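Local coordinates for subdomain of Desmoplakin Carboxy-Terminal domain (DPCT) (Homo sapiens, PDB 1LM5), which probably binds intermediate filaments, linking them to desmosomes, as a plakin-repeat fragment of the desmoplakin carboxy-terminal region, at residues 41-46 and 50-55; 84-89 and 120-125. All coordinates share one frame; numbering follows the deposited sequence.

Interaction 1: residues 41-46 and 50-55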
loop_
_atom_site.group_PDB
_atom_site.type_symbol
_atom_site.label_atom_id
_atom_site.label_comp_id
_atom_site.label_asym_id
_atom_site.label_seq_id
_atom_site.Cartn_x
_atom_site.Cartn_y
_atom_site.Cartn_z
ATOM N N ARG B 41 -17.358 -7.622 11.043
ATOM C CA ARG B 41 -16.287 -8.265 10.316
ATOM C C ARG B 41 -15.999 -7.585 9.010
ATOM O O ARG B 41 -14.850 -7.512 8.610
ATOM C CB ARG B 41 -16.602 -9.739 10.145
ATOM C CG ARG B 41 -16.438 -10.409 11.480
ATOM C CD ARG B 41 -16.965 -11.799 11.557
ATOM N NE ARG B 41 -16.765 -12.248 12.927
ATOM C CZ ARG B 41 -17.096 -13.449 13.381
ATOM N NH1 ARG B 41 -17.652 -14.342 12.570
ATOM N NH2 ARG B 41 -16.853 -13.751 14.649
ATOM N N LEU B 42 -17.024 -7.058 8.348
ATOM C CA LEU B 42 -16.757 -6.356 7.100
ATOM C C LEU B 42 -15.947 -5.120 7.455
ATOM O O LEU B 42 -15.060 -4.725 6.706
ATOM C CB LEU B 42 -18.047 -5.938 6.407
ATOM C CG LEU B 42 -18.832 -7.134 5.874
ATOM C CD1 LEU B 42 -20.139 -6.646 5.293
ATOM C CD2 LEU B 42 -18.008 -7.877 4.843
ATOM N N LEU B 43 -16.265 -4.517 8.600
ATOM C CA LEU B 43 -15.546 -3.324 9.055
ATOM C C LEU B 43 -14.135 -3.721 9.485
ATOM O O LEU B 43 -13.194 -2.966 9.286
ATOM C CB LEU B 43 -16.257 -2.659 10.240
ATOM C CG LEU B 43 -17.269 -1.516 10.088
ATOM C CD1 LEU B 43 -17.270 -0.972 8.677
ATOM C CD2 LEU B 43 -18.626 -1.977 10.527
ATOM N N GLU B 44 -13.988 -4.896 10.087
ATOM C CA GLU B 44 -12.652 -5.327 10.494
ATOM C C GLU B 44 -11.797 -5.462 9.254
ATOM O O GLU B 44 -10.650 -5.049 9.237
ATOM C CB GLU B 44 -12.703 -6.674 11.211
ATOM C CG GLU B 44 -13.400 -6.627 12.547
ATOM C CD GLU B 44 -13.525 -7.995 13.164
ATOM O OE1 GLU B 44 -13.557 -8.985 12.403
ATOM O OE2 GLU B 44 -13.610 -8.074 14.404
ATOM N N ALA B 45 -12.374 -6.043 8.212
ATOM C CA ALA B 45 -11.645 -6.231 6.970
ATOM C C ALA B 45 -11.105 -4.889 6.486
ATOM O O ALA B 45 -10.032 -4.824 5.897
ATOM C CB ALA B 45 -12.551 -6.847 5.918
ATOM N N GLN B 46 -11.845 -3.820 6.754
ATOM C CA GLN B 46 -11.408 -2.503 6.332
ATOM C C GLN B 46 -10.361 -1.993 7.296
ATOM O O GLN B 46 -9.298 -1.555 6.888
ATOM C CB GLN B 46 -12.588 -1.541 6.298
ATOM C CG GLN B 46 -13.700 -2.004 5.397
ATOM C CD GLN B 46 -14.813 -1.003 5.356
ATOM O OE1 GLN B 46 -14.872 -0.117 6.195
ATOM N NE2 GLN B 46 -15.711 -1.136 4.383
ATOM N N GLY B 50 -6.011 -0.935 6.515
ATOM C CA GLY B 50 -5.666 0.470 6.365
ATOM C C GLY B 50 -6.666 1.487 6.860
ATOM O O GLY B 50 -6.308 2.642 7.091
ATOM N N GLY B 51 -7.917 1.080 7.014
ATOM C CA GLY B 51 -8.899 2.015 7.518
ATOM C C GLY B 51 -10.327 1.712 7.147
ATOM O O GLY B 51 -10.603 1.043 6.148
ATOM N N ILE B 52 -11.238 2.205 7.979
ATOM C CA ILE B 52 -12.654 2.046 7.724
ATOM C C ILE B 52 -12.868 2.803 6.417
ATOM O O ILE B 52 -12.380 3.923 6.252
ATOM C CB ILE B 52 -13.470 2.672 8.857
ATOM C CG1 ILE B 52 -13.137 1.958 10.174
ATOM C CG2 ILE B 52 -14.952 2.563 8.552
ATOM C CD1 ILE B 52 -13.416 0.442 10.132
ATOM N N ILE B 53 -13.572 2.192 5.477
ATOM C CA ILE B 53 -13.771 2.844 4.197
ATOM C C ILE B 53 -14.991 3.741 4.201
ATOM O O ILE B 53 -16.095 3.295 4.508
ATOM C CB ILE B 53 -13.900 1.800 3.068
ATOM C CG1 ILE B 53 -12.631 0.946 3.034
ATOM C CG2 ILE B 53 -14.119 2.505 1.708
ATOM C CD1 ILE B 53 -12.696 -0.232 2.077
ATOM N N HIS B 54 -14.797 5.012 3.862
ATOM C CA HIS B 54 -15.939 5.910 3.833
ATOM C C HIS B 54 -16.777 5.428 2.656
ATOM O O HIS B 54 -16.298 5.353 1.536
ATOM C CB HIS B 54 -15.513 7.351 3.633
ATOM C CG HIS B 54 -16.648 8.309 3.780
ATOM N ND1 HIS B 54 -17.706 8.337 2.898
ATOM C CD2 HIS B 54 -16.940 9.206 4.752
ATOM C CE1 HIS B 54 -18.606 9.208 3.323
ATOM N NE2 HIS B 54 -18.166 9.747 4.445
ATOM N N PRO B 55 -18.046 5.101 2.902
ATOM C CA PRO B 55 -18.920 4.601 1.838
ATOM C C PRO B 55 -19.094 5.438 0.584
ATOM O O PRO B 55 -19.387 4.893 -0.476
ATOM C CB PRO B 55 -20.236 4.351 2.562
ATOM C CG PRO B 55 -20.231 5.369 3.632
ATOM C CD PRO B 55 -18.810 5.363 4.132
HETATM O O HOH W 1 -17.161 1.571 6.195
#
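Gln46, in the last turn of helix 36-47, grips the chain that leaves the helix at two places, with its backbone carbonyl and with its side-chain amide. The first bond belongs to a Schellman motif: Gly51 N donates to Gln46 O over 3.0 Å, and Gly50, the C-prime residue with phi 125°, turns the chain out of the helix. At the backbone angles of both glycines a CB would press on the preceding carbonyl oxygen. Thr49 OG1 also bonds to Gln46 O. In the plectin repeat this turn leads from the helix into the short hairpin of strands 52-53 and 60-61.

The second bond is nearly straight at hydrogen, Ile53 N lying 2.7 Å from Gln46 OE1, but the donor stands well above the plane of the amide carbonyl. With CG anti to its own carbonyl carbon (chi1 -58°) and the chain extended beyond it, Gln46 reaches across the strand, and its stem and amide cross the Ile53 side chain at about a right angle. Gln46 NE2 and Ile53 CB approach to 3.7 Å, so the amide is packed as well as bonded. Its NE2 also donates to the carbonyls of Ile11 and Ala12, which ties strand 11-16 to the same group and is consistent with OE1 being the atom that accepts from Ile53 N.

One turn earlier in the helix, Leu43 O lies 3.5 Å from Ile52 CD1, and Leu43 CB 4.2 Å from the same methyl. Both side chains also touch Leu80 of helix 74-88, a shared apolar neighbour. A water adds a bridge between side chain and strand: it donates to Gln46 OE1 at 2.8 Å and to Ile53 O at 2.6 Å.

Interaction 2: residues 84-89 and 120-125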
loop_
_atom_site.group_PDB
_atom_site.type_symbol
_atom_site.label_atom_id
_atom_site.label_comp_id
_atom_site.label_asym_id
_atom_site.label_seq_id
_atom_site.Cartn_x
_atom_site.Cartn_y
_atom_site.Cartn_z
ATOM N N GLN B 84 -7.927 -2.801 13.826
ATOM C CA GLN B 84 -7.122 -1.638 13.471
ATOM C C GLN B 84 -5.681 -1.955 13.845
ATOM O O GLN B 84 -4.755 -1.632 13.113
ATOM C CB GLN B 84 -7.591 -0.380 14.205
ATOM C CG GLN B 84 -6.846 0.873 13.770
ATOM C CD GLN B 84 -7.503 2.158 14.240
ATOM O OE1 GLN B 84 -7.604 2.415 15.444
ATOM N NE2 GLN B 84 -7.953 2.977 13.290
ATOM N N LYS B 85 -5.501 -2.601 14.992
ATOM C CA LYS B 85 -4.165 -2.970 15.435
ATOM C C LYS B 85 -3.531 -3.934 14.444
ATOM O O LYS B 85 -2.315 -3.946 14.283
ATOM C CB LYS B 85 -4.205 -3.614 16.824
ATOM C CG LYS B 85 -4.300 -2.620 17.967
ATOM C CD LYS B 85 -4.323 -3.343 19.302
ATOM C CE LYS B 85 -4.498 -2.371 20.455
ATOM N NZ LYS B 85 -3.375 -1.389 20.512
ATOM N N ALA B 86 -4.357 -4.744 13.786
ATOM C CA ALA B 86 -3.850 -5.700 12.807
ATOM C C ALA B 86 -3.179 -4.944 11.678
ATOM O O ALA B 86 -2.383 -5.502 10.923
ATOM C CB ALA B 86 -4.979 -6.554 12.262
ATOM N N PHE B 87 -3.504 -3.665 11.550
ATOM C CA PHE B 87 -2.879 -2.867 10.512
ATOM C C PHE B 87 -1.752 -2.007 11.065
ATOM O O PHE B 87 -0.630 -2.035 10.562
ATOM C CB PHE B 87 -3.887 -1.949 9.836
ATOM C CG PHE B 87 -3.306 -1.189 8.699
ATOM C CD1 PHE B 87 -3.168 -1.784 7.454
ATOM C CD2 PHE B 87 -2.836 0.105 8.881
ATOM C CE1 PHE B 87 -2.566 -1.103 6.399
ATOM C CE2 PHE B 87 -2.233 0.790 7.836
ATOM C CZ PHE B 87 -2.100 0.184 6.592
ATOM N N ILE B 88 -2.053 -1.236 12.104
ATOM C CA ILE B 88 -1.048 -0.352 12.676
ATOM C C ILE B 88 0.032 -1.129 13.406
ATOM O O ILE B 88 1.160 -0.666 13.528
ATOM C CB ILE B 88 -1.684 0.668 13.638
ATOM C CG1 ILE B 88 -2.531 -0.055 14.683
ATOM C CG2 ILE B 88 -2.535 1.655 12.853
ATOM C CD1 ILE B 88 -3.275 0.888 15.644
ATOM N N GLY B 89 -0.326 -2.310 13.896
ATOM C CA GLY B 89 0.624 -3.137 14.607
ATOM C C GLY B 89 0.303 -3.238 16.086
ATOM O O GLY B 89 -0.247 -2.308 16.680
ATOM N N GLU B 120 -6.722 -13.150 6.793
ATOM C CA GLU B 120 -7.451 -13.471 5.580
ATOM C C GLU B 120 -7.951 -12.228 4.872
ATOM O O GLU B 120 -7.858 -12.119 3.655
ATOM C CB GLU B 120 -8.609 -14.393 5.907
ATOM C CG GLU B 120 -8.115 -15.718 6.472
ATOM C CD GLU B 120 -9.228 -16.563 7.008
ATOM O OE1 GLU B 120 -10.333 -16.017 7.232
ATOM O OE2 GLU B 120 -8.990 -17.767 7.226
ATOM N N PHE B 121 -8.484 -11.297 5.650
ATOM C CA PHE B 121 -8.973 -10.053 5.094
ATOM C C PHE B 121 -7.839 -9.390 4.325
ATOM O O PHE B 121 -8.022 -8.934 3.204
ATOM C CB PHE B 121 -9.415 -9.107 6.205
ATOM C CG PHE B 121 -10.655 -9.542 6.928
ATOM C CD1 PHE B 121 -10.867 -9.139 8.244
ATOM C CD2 PHE B 121 -11.623 -10.310 6.292
ATOM C CE1 PHE B 121 -12.037 -9.495 8.919
ATOM C CE2 PHE B 121 -12.799 -10.677 6.953
ATOM C CZ PHE B 121 -13.006 -10.267 8.272
ATOM N N GLN B 122 -6.664 -9.325 4.948
ATOM C CA GLN B 122 -5.525 -8.692 4.298
ATOM C C GLN B 122 -5.115 -9.488 3.075
ATOM O O GLN B 122 -4.977 -8.946 1.981
ATOM C CB GLN B 122 -4.347 -8.580 5.275
ATOM C CG GLN B 122 -4.641 -7.694 6.479
ATOM C CD GLN B 122 -3.514 -7.684 7.500
ATOM O OE1 GLN B 122 -2.583 -8.490 7.430
ATOM N NE2 GLN B 122 -3.606 -6.776 8.469
ATOM N N TYR B 123 -4.933 -10.787 3.266
ATOM C CA TYR B 123 -4.520 -11.656 2.185
ATOM C C TYR B 123 -5.393 -11.501 0.946
ATOM O O TYR B 123 -4.895 -11.284 -0.159
ATOM C CB TYR B 123 -4.550 -13.104 2.658
ATOM C CG TYR B 123 -3.997 -14.049 1.634
ATOM C CD1 TYR B 123 -2.628 -14.182 1.461
ATOM C CD2 TYR B 123 -4.846 -14.785 0.805
ATOM C CE1 TYR B 123 -2.114 -15.021 0.491
ATOM C CE2 TYR B 123 -4.340 -15.626 -0.165
ATOM C CZ TYR B 123 -2.972 -15.739 -0.318
ATOM O OH TYR B 123 -2.452 -16.566 -1.287
ATOM N N LEU B 124 -6.701 -11.615 1.146
ATOM C CA LEU B 124 -7.673 -11.510 0.070
ATOM C C LEU B 124 -7.702 -10.160 -0.612
ATOM O O LEU B 124 -8.182 -10.051 -1.731
ATOM C CB LEU B 124 -9.078 -11.814 0.593
ATOM C CG LEU B 124 -9.388 -13.279 0.902
ATOM C CD1 LEU B 124 -10.731 -13.367 1.614
ATOM C CD2 LEU B 124 -9.390 -14.092 -0.391
ATOM N N THR B 125 -7.188 -9.136 0.050
ATOM C CA THR B 125 -7.222 -7.810 -0.537
ATOM C C THR B 125 -5.870 -7.279 -0.985
ATOM O O THR B 125 -5.676 -6.070 -1.086
ATOM C CB THR B 125 -7.869 -6.809 0.429
ATOM O OG1 THR B 125 -7.200 -6.853 1.698
ATOM C CG2 THR B 125 -9.357 -7.160 0.631
#
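A single side chain, that of Gln122, spans the gap between the C-terminal ends of helices 74-88 and 112-124 and meets the backbone at Ala86. Its NE2 donates to Ala86 O over 3.0 Å, with an N-H...O angle of 139°. The oxygen lies in the plane of the glutamine amide, yet the bond is bent at the hydrogen, and NE2 reaches the Ala86 carbonyl from above, 65° out of its plane. Gln122 can bridge the distance because CG is anti to the carbonyl carbon (chi1 -63°) and the chain runs out extended from there.

Close packing is confined to this amide end, where Ala86 CB is 4.0 Å from Gln122 NE2. The rest of the interface is loose: the nearest CA pair, Phe87 CA and Gln122 CA, are 8.9 Å apart, and Phe87 CB stays 5.0 Å from Gln122 NE2. Little surface is buried directly between the two segments, and on the far side of helix 74-88 Ile88 is exposed.

Both ends of the amide have further partners. Gln122 NE2 also donates to Cys48 O, just after helix 36-47, while Gln122 OE1 accepts from Val129 N at the start of strand 129-130. One buried glutamine thus connects the ends of two helices to the chain following a third and to a strand. Beside it, Phe121 packs on Glu44 and Ala45 of helix 36-47 and meets Tyr177 of helix 177-183 edge to face.

From the N terminus, the chain first closes interaction 1, a short local turn in which only three residues separate segments 41-46 and 50-55. Interaction 2 opens at the end of helix 74-88, and its 30 intervening residues include helix 101-106 and most of helix 112-124. The two loops follow in series and neither nest nor cross. In space, however, their centres lie about 10 Å apart and the two contacts touch through the rings of Phe87, which approaches the backbone of Gly50, and Phe121. Helix 36-47 and its exit turn therefore meet both helices of interaction 2 and tie helix 74-88 to helix 112-124.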